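Local atomic coordinates of putative marr-family transcriptional repressor (Streptomyces coelicolor, PDB entry 3ZPL), a protein that binds DNA through a winged-helix motif and probably acts as a MarR-family regulator of transcription. Residues 101-106 / 117-122. Numbering follows the deposited sequence.
With nucleotides of chain C.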
ATOM      1  N   TRP A 101      17.510 -14.157 -10.585  1.00 56.98           N
ATOM      2  CA  TRP A 101      16.202 -14.793 -10.514  1.00 57.37           C
ATOM      3  C   TRP A 101      15.405 -14.584 -11.826  1.00 53.89           C
ATOM      4  O   TRP A 101      14.372 -15.231 -12.051  1.00 54.47           O
ATOM      5  CB  TRP A 101      15.381 -14.277  -9.320  1.00 60.75           C
ATOM      6  CG  TRP A 101      15.947 -14.035  -7.973  1.00 65.52           C
ATOM      7  CD1 TRP A 101      15.818 -12.866  -7.295  1.00 66.80           C
ATOM      8  CD2 TRP A 101      16.619 -14.936  -7.091  1.00 70.02           C
ATOM      9  NE1 TRP A 101      16.406 -12.946  -6.068  1.00 69.49           N
ATOM     10  CE2 TRP A 101      16.901 -14.209  -5.906  1.00 71.93           C
ATOM     11  CE3 TRP A 101      17.038 -16.271  -7.185  1.00 73.77           C
ATOM     12  CZ2 TRP A 101      17.573 -14.768  -4.824  1.00 78.19           C
ATOM     13  CZ3 TRP A 101      17.715 -16.833  -6.094  1.00 79.95           C
ATOM     14  CH2 TRP A 101      17.968 -16.077  -4.927  1.00 81.86           C
ATOM     15  N   VAL A 102      15.878 -13.688 -12.682  1.00 51.15           N
ATOM     16  CA  VAL A 102      15.195 -13.352 -13.935  1.00 51.06           C
ATOM     17  C   VAL A 102      16.218 -13.122 -15.056  1.00 50.56           C
ATOM     18  O   VAL A 102      17.354 -12.751 -14.795  1.00 51.73           O
ATOM     19  CB  VAL A 102      14.320 -12.089 -13.748  1.00 52.30           C
ATOM     20  CG1 VAL A 102      13.896 -11.469 -15.069  1.00 53.24           C
ATOM     21  CG2 VAL A 102      13.076 -12.427 -12.952  1.00 54.94           C
ATOM     22  N   ARG A 103      15.816 -13.362 -16.299  1.00 50.59           N
ATOM     23  CA  ARG A 103      16.645 -13.021 -17.469  1.00 51.40           C
ATOM     24  C   ARG A 103      15.731 -12.478 -18.556  1.00 53.31           C
ATOM     25  O   ARG A 103      14.512 -12.666 -18.498  1.00 53.28           O
ATOM     26  CB  ARG A 103      17.421 -14.245 -17.979  1.00 50.80           C
ATOM     27  CG  ARG A 103      16.534 -15.377 -18.488  1.00 49.90           C
ATOM     28  CD  ARG A 103      17.335 -16.585 -18.926  1.00 50.03           C
ATOM     29  NE  ARG A 103      16.463 -17.634 -19.467  1.00 48.85           N
ATOM     30  CZ  ARG A 103      16.093 -17.760 -20.744  1.00 48.95           C
ATOM     31  NH1 ARG A 103      16.508 -16.907 -21.677  1.00 49.95           N
ATOM     32  NH2 ARG A 103      15.291 -18.754 -21.100  1.00 48.93           N
ATOM     33  N   ARG A 104      16.318 -11.791 -19.524  1.00 51.51           N
ATOM     34  CA  ARG A 104      15.571 -11.157 -20.595  1.00 53.64           C
ATOM     35  C   ARG A 104      15.902 -11.748 -21.956  1.00 55.38           C
ATOM     36  O   ARG A 104      17.031 -12.148 -22.206  1.00 54.44           O
ATOM     37  CB  ARG A 104      15.892  -9.667 -20.638  1.00 55.59           C
ATOM     38  CG  ARG A 104      15.253  -8.848 -19.517  1.00 58.25           C
ATOM     39  CD  ARG A 104      16.229  -7.786 -18.984  1.00 59.29           C
ATOM     40  NE  ARG A 104      15.583  -6.519 -18.669  1.00 58.70           N
ATOM     41  CZ  ARG A 104      16.226  -5.432 -18.257  1.00 60.53           C
ATOM     42  NH1 ARG A 104      17.547  -5.455 -18.098  1.00 62.13           N
ATOM     43  NH2 ARG A 104      15.543  -4.315 -17.980  1.00 60.38           N
ATOM     44  N   GLU A 105      14.907 -11.754 -22.840  1.00 57.20           N
ATOM     45  CA  GLU A 105      15.102 -12.088 -24.242  1.00 60.38           C
ATOM     46  C   GLU A 105      14.365 -11.085 -25.116  1.00 62.19           C
ATOM     47  O   GLU A 105      13.408 -10.433 -24.672  1.00 69.74           O
ATOM     48  CB  GLU A 105      14.578 -13.494 -24.534  1.00 61.06           C
ATOM     49  CG  GLU A 105      15.609 -14.585 -24.415  1.00 62.93           C
ATOM     50  CD  GLU A 105      15.078 -15.952 -24.825  1.00 66.40           C
ATOM     51  OE1 GLU A 105      13.900 -16.065 -25.224  1.00 64.82           O
ATOM     52  OE2 GLU A 105      15.859 -16.934 -24.747  1.00 72.16           O
ATOM     53  N   ASP A 106      14.764 -11.011 -26.376  1.00 62.55           N
ATOM     54  CA  ASP A 106      14.094 -10.156 -27.351  1.00 63.39           C
ATOM     55  C   ASP A 106      12.883 -10.890 -27.913  1.00 61.32           C
ATOM     56  O   ASP A 106      12.885 -12.118 -27.976  1.00 60.85           O
ATOM     57  CB  ASP A 106      15.039  -9.770 -28.497  1.00 65.76           C
ATOM     58  CG  ASP A 106      16.431  -9.398 -28.011  1.00 66.08           C
ATOM     59  OD1 ASP A 106      16.803  -9.810 -26.906  1.00 67.36           O
ATOM     60  OD2 ASP A 106      17.163  -8.709 -28.739  1.00 69.81           O
ATOM     61  N   ILE A 117      11.864 -13.521 -18.255  1.00 53.96           N
ATOM     62  CA  ILE A 117      11.783 -14.954 -18.072  1.00 55.68           C
ATOM     63  C   ILE A 117      12.332 -15.299 -16.697  1.00 56.16           C
ATOM     64  O   ILE A 117      13.397 -14.797 -16.302  1.00 55.96           O
ATOM     65  CB  ILE A 117      12.629 -15.697 -19.121  1.00 57.88           C
ATOM     66  CG1 ILE A 117      12.215 -15.278 -20.539  1.00 56.91           C
ATOM     67  CG2 ILE A 117      12.494 -17.204 -18.922  1.00 59.57           C
ATOM     68  CD1 ILE A 117      13.202 -15.650 -21.616  1.00 56.09           C
ATOM     69  N   LEU A 118      11.594 -16.131 -15.968  1.00 55.88           N
ATOM     70  CA  LEU A 118      12.019 -16.605 -14.657  1.00 56.41           C
ATOM     71  C   LEU A 118      13.065 -17.699 -14.799  1.00 56.29           C
ATOM     72  O   LEU A 118      12.803 -18.707 -15.442  1.00 58.85           O
ATOM     73  CB  LEU A 118      10.803 -17.157 -13.911  1.00 58.12           C
ATOM     74  CG  LEU A 118      10.991 -17.810 -12.528  1.00 58.52           C
ATOM     75  CD1 LEU A 118      11.573 -16.813 -11.540  1.00 57.39           C
ATOM     76  CD2 LEU A 118       9.652 -18.341 -12.033  1.00 59.43           C
ATOM     77  N   THR A 119      14.242 -17.506 -14.210  1.00 54.40           N
ATOM     78  CA  THR A 119      15.295 -18.520 -14.242  1.00 55.04           C
ATOM     79  C   THR A 119      14.944 -19.721 -13.380  1.00 57.69           C
ATOM     80  O   THR A 119      14.036 -19.655 -12.575  1.00 59.04           O
ATOM     81  CB  THR A 119      16.614 -17.970 -13.683  1.00 53.28           C
ATOM     82  OG1 THR A 119      16.414 -17.567 -12.328  1.00 50.47           O
ATOM     83  CG2 THR A 119      17.101 -16.792 -14.518  1.00 52.17           C
ATOM     84  N   ASP A 120      15.681 -20.815 -13.538  1.00 61.84           N
ATOM     85  CA  ASP A 120      15.552 -21.956 -12.620  1.00 64.04           C
ATOM     86  C   ASP A 120      15.755 -21.535 -11.162  1.00 63.58           C
ATOM     87  O   ASP A 120      14.919 -21.814 -10.307  1.00 67.94           O
ATOM     88  CB  ASP A 120      16.562 -23.058 -12.955  1.00 65.91           C
ATOM     89  CG  ASP A 120      16.202 -23.837 -14.222  1.00 67.66           C
ATOM     90  OD1 ASP A 120      14.989 -23.900 -14.572  1.00 66.85           O
ATOM     91  OD2 ASP A 120      17.141 -24.410 -14.846  1.00 67.95           O
ATOM     92  N   GLU A 121      16.849 -20.842 -10.885  1.00 61.76           N
ATOM     93  CA  GLU A 121      17.157 -20.419  -9.520  1.00 60.00           C
ATOM     94  C   GLU A 121      16.058 -19.549  -8.932  1.00 59.91           C
ATOM     95  O   GLU A 121      15.778 -19.618  -7.729  1.00 61.87           O
ATOM     96  CB  GLU A 121      18.473 -19.658  -9.505  1.00 60.86           C
ATOM     97  CG  GLU A 121      19.309 -19.815  -8.244  1.00 63.30           C
ATOM     98  CD  GLU A 121      19.556 -21.251  -7.829  1.00 66.91           C
ATOM     99  OE1 GLU A 121      18.582 -21.905  -7.452  1.00 69.78           O
ATOM    100  OE2 GLU A 121      20.710 -21.730  -7.859  1.00 70.73           O
ATOM    101  N   GLY A 122      15.421 -18.734  -9.781  1.00 58.89           N
ATOM    102  CA  GLY A 122      14.303 -17.899  -9.368  1.00 56.68           C
ATOM    103  C   GLY A 122      13.151 -18.774  -8.926  1.00 57.40           C
ATOM    104  O   GLY A 122      12.564 -18.548  -7.866  1.00 58.70           O
TER
ATOM    105  P    DT C   6      13.200  -3.098 -20.550  1.00 57.68           P
ATOM    106  OP1  DT C   6      14.087  -4.283 -20.443  1.00 62.65           O
ATOM    107  OP2  DT C   6      12.164  -2.886 -19.516  1.00 59.58           O
ATOM    108  O5'  DT C   6      14.100  -1.787 -20.629  1.00 54.53           O
ATOM    109  C5'  DT C   6      15.074  -1.640 -21.661  1.00 53.62           C
ATOM    110  C4'  DT C   6      15.755  -0.298 -21.530  1.00 55.28           C
ATOM    111  O4'  DT C   6      14.799   0.779 -21.655  1.00 52.31           O
ATOM    112  C3'  DT C   6      16.474  -0.083 -20.198  1.00 58.47           C
ATOM    113  O3'  DT C   6      17.857   0.115 -20.499  1.00 63.17           O
ATOM    114  C2'  DT C   6      15.772   1.115 -19.579  1.00 57.15           C
ATOM    115  C1'  DT C   6      15.164   1.820 -20.780  1.00 53.13           C
ATOM    116  N1   DT C   6      13.948   2.608 -20.494  1.00 51.22           N
ATOM    117  C2   DT C   6      13.995   3.981 -20.600  1.00 52.70           C
ATOM    118  O2   DT C   6      14.997   4.592 -20.937  1.00 54.98           O
ATOM    119  N3   DT C   6      12.814   4.619 -20.305  1.00 51.54           N
ATOM    120  C4   DT C   6      11.624   4.031 -19.916  1.00 50.80           C
ATOM    121  O4   DT C   6      10.650   4.732 -19.665  1.00 51.60           O
ATOM    122  C5   DT C   6      11.654   2.591 -19.810  1.00 49.64           C
ATOM    123  C7   DT C   6      10.413   1.866 -19.394  1.00 49.66           C
ATOM    124  C6   DT C   6      12.797   1.962 -20.106  1.00 50.24           C
TER
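Arg103 and Ile117 form an antiparallel hydrogen-bonded pair. Arg103 N donates to Ile117 O at 2.8 Å, and Ile117 N returns a bond of the same length to Arg103 O. The contact is packed most tightly here, with Ile117 buried under the Arg103 side chain. Ile117 CD1 lies over one face of the Arg103 guanidinium, 3.5 Å from NH1 and offset toward its rim. Arg103 CG sits between the backbone N and the carbonyl carbon (chi1 63°), and the extended chain carries the guanidinium across the isoleucine. There NH1 makes a salt bridge with Glu105 OE2, 3.1 Å away. The carboxylate oxygen lies in the guanidinium plane, while NH1 meets the carboxylate from above. With an alanine in place of Arg103, the flat cover over Ile117 CD1 would probably be lost and Glu105 OE2 left without this charge partner. The two strands are the hairpin of the MarR winged helix, the wing beside the DNA. From strand 102-106, Arg104 NH2 reaches OP1 of DT6 of chain C at 2.9 Å, and its NH1 is held by Glu97. Val102 and Leu118, the non-hydrogen-bonded pair, turn the opposite face of the sheet to the helices: Val102 to 56-66 and 86-98, Leu118 to 56-66 and Tyr123. Past the strand ends, Thr119 N bonds to Trp101 O at 3.1 Å, from well above the carbonyl plane. Thr119 is the N-cap of helix 120-142. Its OG1 accepts from Gly122 N and also bonds to Gly100 O. The partly exposed Trp101 ring lies obliquely against the helix start, CE3 3.6 Å from Glu121 O. The exposed Glu121 side chain adds a looser contact, CG to Trp101 CZ3 at 4.0 Å.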